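Local coordinates for protein methyltransferase (Streptococcus mutans, PDB 2B78) that is a putative S-adenosylmethionine-dependent methyltransferase that may act on or bind RNA, at residues Trp60-Pro64 and Lys65-Leu69; Lys312-Arg315 and Gln316-Ile320. All blocks are in the same frame, centred on the assembly; numbering follows the deposited sequence.

Contact 1 (Trp60-Pro64 and Lys65-Leu69)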
loop_
_atom_site.group_PDB
_atom_site.type_symbol
_atom_site.label_atom_id
_atom_site.label_comp_id
_atom_site.label_asym_id
_atom_site.label_seq_id
_atom_site.Cartn_x
_atom_site.Cartn_y
_atom_site.Cartn_z
ATOM N N TRP A 60 8.296 17.965 -2.098
ATOM C CA TRP A 60 7.015 18.118 -1.411
ATOM C C TRP A 60 6.881 19.471 -0.741
ATOM O O TRP A 60 7.851 20.002 -0.195
ATOM C CB TRP A 60 6.858 17.072 -0.304
ATOM C CG TRP A 60 6.845 15.673 -0.754
ATOM C CD1 TRP A 60 7.921 14.830 -0.884
ATOM C CD2 TRP A 60 5.693 14.914 -1.128
ATOM N NE1 TRP A 60 7.501 13.596 -1.314
ATOM C CE2 TRP A 60 6.138 13.620 -1.472
ATOM C CE3 TRP A 60 4.326 15.203 -1.207
ATOM C CZ2 TRP A 60 5.259 12.613 -1.887
ATOM C CZ3 TRP A 60 3.456 14.205 -1.622
ATOM C CH2 TRP A 60 3.927 12.925 -1.956
ATOM N N LEU A 61 5.672 20.014 -0.757
ATOM C CA LEU A 61 5.411 21.272 -0.080
ATOM C C LEU A 61 5.333 20.895 1.394
ATOM O O LEU A 61 4.666 19.924 1.750
ATOM C CB LEU A 61 4.067 21.856 -0.516
ATOM C CG LEU A 61 3.549 23.023 0.333
ATOM C CD1 LEU A 61 4.406 24.264 0.100
ATOM C CD2 LEU A 61 2.096 23.301 -0.018
ATOM N N ILE A 62 6.015 21.650 2.247
ATOM C CA ILE A 62 5.995 21.382 3.680
ATOM C C ILE A 62 4.905 22.209 4.346
ATOM O O ILE A 62 4.132 21.711 5.164
ATOM C CB ILE A 62 7.343 21.743 4.337
ATOM C CG1 ILE A 62 8.440 20.812 3.814
ATOM C CG2 ILE A 62 7.222 21.652 5.850
ATOM C CD1 ILE A 62 9.818 21.120 4.362
ATOM N N SER A 63 4.848 23.485 3.988
ATOM C CA SER A 63 3.859 24.387 4.557
ATOM C C SER A 63 3.738 25.634 3.691
ATOM O O SER A 63 4.655 25.969 2.951
ATOM C CB SER A 63 4.275 24.786 5.972
ATOM O OG SER A 63 3.455 25.834 6.460
ATOM N N PRO A 64 2.587 26.317 3.749
ATOM C CA PRO A 64 2.405 27.531 2.950
ATOM C C PRO A 64 3.025 28.736 3.656
ATOM O O PRO A 64 2.974 29.864 3.157
ATOM C CB PRO A 64 0.888 27.635 2.828
ATOM C CG PRO A 64 0.424 27.071 4.130
ATOM C CD PRO A 64 1.298 25.851 4.289
ATOM N N LYS A 65 3.616 28.480 4.820
ATOM C CA LYS A 65 4.255 29.525 5.606
ATOM C C LYS A 65 5.755 29.303 5.686
ATOM O O LYS A 65 6.270 28.268 5.255
ATOM C CB LYS A 65 3.687 29.552 7.031
ATOM C CG LYS A 65 2.200 29.843 7.110
ATOM C CD LYS A 65 1.755 30.047 8.547
ATOM C CE LYS A 65 0.272 30.382 8.616
ATOM N NZ LYS A 65 -0.196 30.527 10.020
ATOM N N LYS A 66 6.449 30.292 6.239
ATOM C CA LYS A 66 7.889 30.217 6.420
ATOM C C LYS A 66 8.132 29.444 7.710
ATOM O O LYS A 66 7.815 29.919 8.803
ATOM C CB LYS A 66 8.487 31.619 6.546
ATOM C CG LYS A 66 9.930 31.631 7.018
ATOM C CD LYS A 66 10.425 33.050 7.271
ATOM C CE LYS A 66 11.815 33.046 7.893
ATOM N NZ LYS A 66 11.818 32.369 9.221
ATOM N N VAL A 67 8.681 28.247 7.583
ATOM C CA VAL A 67 8.942 27.431 8.753
ATOM C C VAL A 67 10.272 26.723 8.580
ATOM O O VAL A 67 10.816 26.661 7.476
ATOM C CB VAL A 67 7.823 26.384 8.951
ATOM C CG1 VAL A 67 6.479 27.085 9.124
ATOM C CG2 VAL A 67 7.771 25.446 7.761
ATOM N N SER A 68 10.809 26.212 9.681
ATOM C CA SER A 68 12.072 25.488 9.640
ATOM C C SER A 68 11.777 24.060 10.070
ATOM O O SER A 68 10.874 23.829 10.876
ATOM C CB SER A 68 13.094 26.128 10.588
ATOM O OG SER A 68 12.596 26.159 11.911
ATOM N N LEU A 69 12.533 23.108 9.529
ATOM C CA LEU A 69 12.338 21.697 9.854
ATOM C C LEU A 69 13.148 21.217 11.049
ATOM O O LEU A 69 14.090 20.439 10.887
ATOM C CB LEU A 69 12.695 20.810 8.657
ATOM C CG LEU A 69 11.768 20.775 7.448
ATOM C CD1 LEU A 69 12.286 19.720 6.469
ATOM C CD2 LEU A 69 10.353 20.442 7.887
#

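Contact 2 (Lys312-Arg315 and Gln316-Ile320)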
loop_
_atom_site.group_PDB
_atom_site.type_symbol
_atom_site.label_atom_id
_atom_site.label_comp_id
_atom_site.label_asym_id
_atom_site.label_seq_id
_atom_site.Cartn_x
_atom_site.Cartn_y
_atom_site.Cartn_z
ATOM N N LYS A 312 -4.926 -8.708 -19.675
ATOM C CA LYS A 312 -4.654 -10.119 -19.928
ATOM C C LYS A 312 -5.025 -10.979 -18.726
ATOM O O LYS A 312 -5.466 -12.122 -18.881
ATOM C CB LYS A 312 -3.177 -10.310 -20.257
ATOM C CG LYS A 312 -2.758 -9.672 -21.571
ATOM C CD LYS A 312 -1.264 -9.849 -21.798
ATOM C CE LYS A 312 -0.901 -11.317 -21.895
ATOM N NZ LYS A 312 0.529 -11.491 -22.272
ATOM N N LEU A 313 -4.841 -10.435 -17.522
ATOM C CA LEU A 313 -5.172 -11.179 -16.309
ATOM C C LEU A 313 -6.685 -11.361 -16.236
ATOM O O LEU A 313 -7.179 -12.428 -15.878
ATOM C CB LEU A 313 -4.683 -10.426 -15.069
ATOM C CG LEU A 313 -3.189 -10.115 -15.057
ATOM C CD1 LEU A 313 -2.849 -9.320 -13.794
ATOM C CD2 LEU A 313 -2.382 -11.409 -15.123
ATOM N N ILE A 314 -7.416 -10.308 -16.581
ATOM C CA ILE A 314 -8.869 -10.351 -16.572
ATOM C C ILE A 314 -9.398 -11.305 -17.638
ATOM O O ILE A 314 -10.287 -12.118 -17.369
ATOM C CB ILE A 314 -9.455 -8.942 -16.822
ATOM C CG1 ILE A 314 -9.145 -8.031 -15.628
ATOM C CG2 ILE A 314 -10.959 -9.030 -17.052
ATOM C CD1 ILE A 314 -9.897 -8.404 -14.345
ATOM N N ARG A 315 -8.843 -11.213 -18.844
ATOM C CA ARG A 315 -9.265 -12.060 -19.960
ATOM C C ARG A 315 -9.068 -13.533 -19.647
ATOM O O ARG A 315 -9.997 -14.336 -19.769
ATOM C CB ARG A 315 -8.488 -11.704 -21.232
ATOM C CG ARG A 315 -8.911 -12.509 -22.480
ATOM C CD ARG A 315 -8.176 -12.059 -23.745
ATOM N NE ARG A 315 -8.433 -10.657 -24.066
ATOM C CZ ARG A 315 -7.616 -9.651 -23.769
ATOM N NH1 ARG A 315 -6.462 -9.879 -23.141
ATOM N NH2 ARG A 315 -7.958 -8.410 -24.091
ATOM N N GLN A 316 -7.856 -13.890 -19.248
ATOM C CA GLN A 316 -7.565 -15.277 -18.939
ATOM C C GLN A 316 -8.256 -15.761 -17.667
ATOM O O GLN A 316 -8.628 -16.931 -17.564
ATOM C CB GLN A 316 -6.051 -15.470 -18.888
ATOM C CG GLN A 316 -5.427 -15.286 -20.277
ATOM C CD GLN A 316 -3.978 -15.724 -20.348
ATOM O OE1 GLN A 316 -3.597 -16.740 -19.762
ATOM N NE2 GLN A 316 -3.165 -14.970 -21.086
ATOM N N GLY A 317 -8.454 -14.862 -16.710
ATOM C CA GLY A 317 -9.148 -15.238 -15.492
ATOM C C GLY A 317 -10.589 -15.607 -15.803
ATOM O O GLY A 317 -11.136 -16.569 -15.254
ATOM N N LEU A 318 -11.214 -14.839 -16.693
ATOM C CA LEU A 318 -12.593 -15.093 -17.082
ATOM C C LEU A 318 -12.761 -16.474 -17.695
ATOM O O LEU A 318 -13.827 -17.075 -17.584
ATOM C CB LEU A 318 -13.066 -14.034 -18.077
ATOM C CG LEU A 318 -13.346 -12.672 -17.449
ATOM C CD1 LEU A 318 -13.585 -11.629 -18.523
ATOM C CD2 LEU A 318 -14.554 -12.792 -16.541
ATOM N N GLU A 319 -11.701 -16.979 -18.323
ATOM C CA GLU A 319 -11.739 -18.293 -18.963
ATOM C C GLU A 319 -11.835 -19.441 -17.963
ATOM O O GLU A 319 -12.277 -20.536 -18.314
ATOM C CB GLU A 319 -10.499 -18.499 -19.840
ATOM C CG GLU A 319 -10.355 -17.518 -20.997
ATOM C CD GLU A 319 -9.151 -17.841 -21.856
ATOM O OE1 GLU A 319 -9.122 -18.946 -22.443
ATOM O OE2 GLU A 319 -8.232 -17.004 -21.939
ATOM N N ILE A 320 -11.405 -19.202 -16.727
ATOM C CA ILE A 320 -11.476 -20.234 -15.697
ATOM C C ILE A 320 -12.364 -19.813 -14.520
ATOM O O ILE A 320 -12.230 -20.331 -13.415
ATOM C CB ILE A 320 -10.066 -20.618 -15.173
ATOM C CG1 ILE A 320 -9.344 -19.386 -14.617
ATOM C CG2 ILE A 320 -9.247 -21.250 -16.301
ATOM C CD1 ILE A 320 -7.986 -19.697 -13.971
#

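Contact 1 (Trp60-Pro64 and Lys65-Leu69)
Ser63 turns OG anti to its own nitrogen (chi1 170°), which brings the hydroxyl round to the backbone N of Lys65 and forms an ST turn just past the end of strand 57-63. Ile62, with CG1 set beside the backbone N (chi1 -66°) and then extended, sends CD1 toward the end of Leu69. The setting is strand 57-63 of the five-stranded sheet in the PUA-like domain, where a classic beta bulge places both Ile62 and Ser63 opposite Thr48 and the chain then folds back on itself; the end-to-end directions of 62-64 and 65-69 differ by 159°. Lys65 N donates to Ser63 OG over 3.1 Å in a fairly straight bond, so a serine side chain takes up the first backbone N-H after Pro64. Thr48 grips the returning chain from the neighbouring strand: its OG1 bonds to Lys65 O and, weakly, to Val67 N. Next to this polar bend lies an apolar strip. Val67 lays CG2 against Ser63 CB at 4.0 Å, and the same methyl comes more loosely toward Ile62 CG2. Helix 71-83 packs on this strip through Tyr73, which touches Ile62, Ser63 and Val67, and through Phe74, which meets Leu69. Ile62 and Leu69 meet tip to tip: Ile62 CD1 rests against the leucine's branched end, 3.5 Å from Leu69 CD1 and 3.6 Å from Leu69 CD2, with Leu69 CG hardly farther.

Contact 2 (Lys312-Arg315 and Gln316-Ile320)
Gln316 N donates to Lys312 O, one turn back in the helix, over 3.0 Å and at a nearly straight N-H...O angle of 169°. Two more i to i+4 bonds follow: Gly317 N to Leu313 O at 2.9 Å, the more bent of the pair, and Leu318 N to Ile314 O at 3.0 Å. The ladder then slackens. Glu319 N makes weak bonds to Arg315 O, at 3.5 Å, and to Gln316 O, whereas Ile320 N bonds to Gly317 O three residues back, an i to i+3 bond. Side chains crowd the same carbonyls. Leu318, with CG beside its backbone N (chi1 -74°), brings that carbon to a tight 3.1 Å from Ile314 O, and its CD1 meets Ile314 CG2 at 4.0 Å as the two side chains cross obliquely; Phe349 of helix 338-349 touches both. On the face toward helix 272-281, Gln316 touches Phe273 and Phe276, and in this structure its OE1 accepts a hydrogen bond from Arg280 NH1, while Lys312 makes a cation-pi contact with Phe273. Leu313 and Ile314 instead press on Ile291 of strand 286-291. A helix packed in this way on a largely parallel sheet is characteristic of the Rossmann-like methyltransferase fold.

In the fold
The two contacts follow one another along the chain and lie on opposite sides of its centre, with their own centres 48 Å apart and their nearest atoms about 26 Å apart, so neither touches the other. Contact 1 lies where strand 57-63 of the PUA-like domain gives way to the loop before helix 71-83, away from the S-adenosyl-L-homocysteine site. Contact 2 is in the methyltransferase part, close to that site, which is seen in this protein but empty in this chain: the Leu313 side chain is about 4 Å from that of Val272, and the Gln316 side chain about 8 Å from that of Asp271.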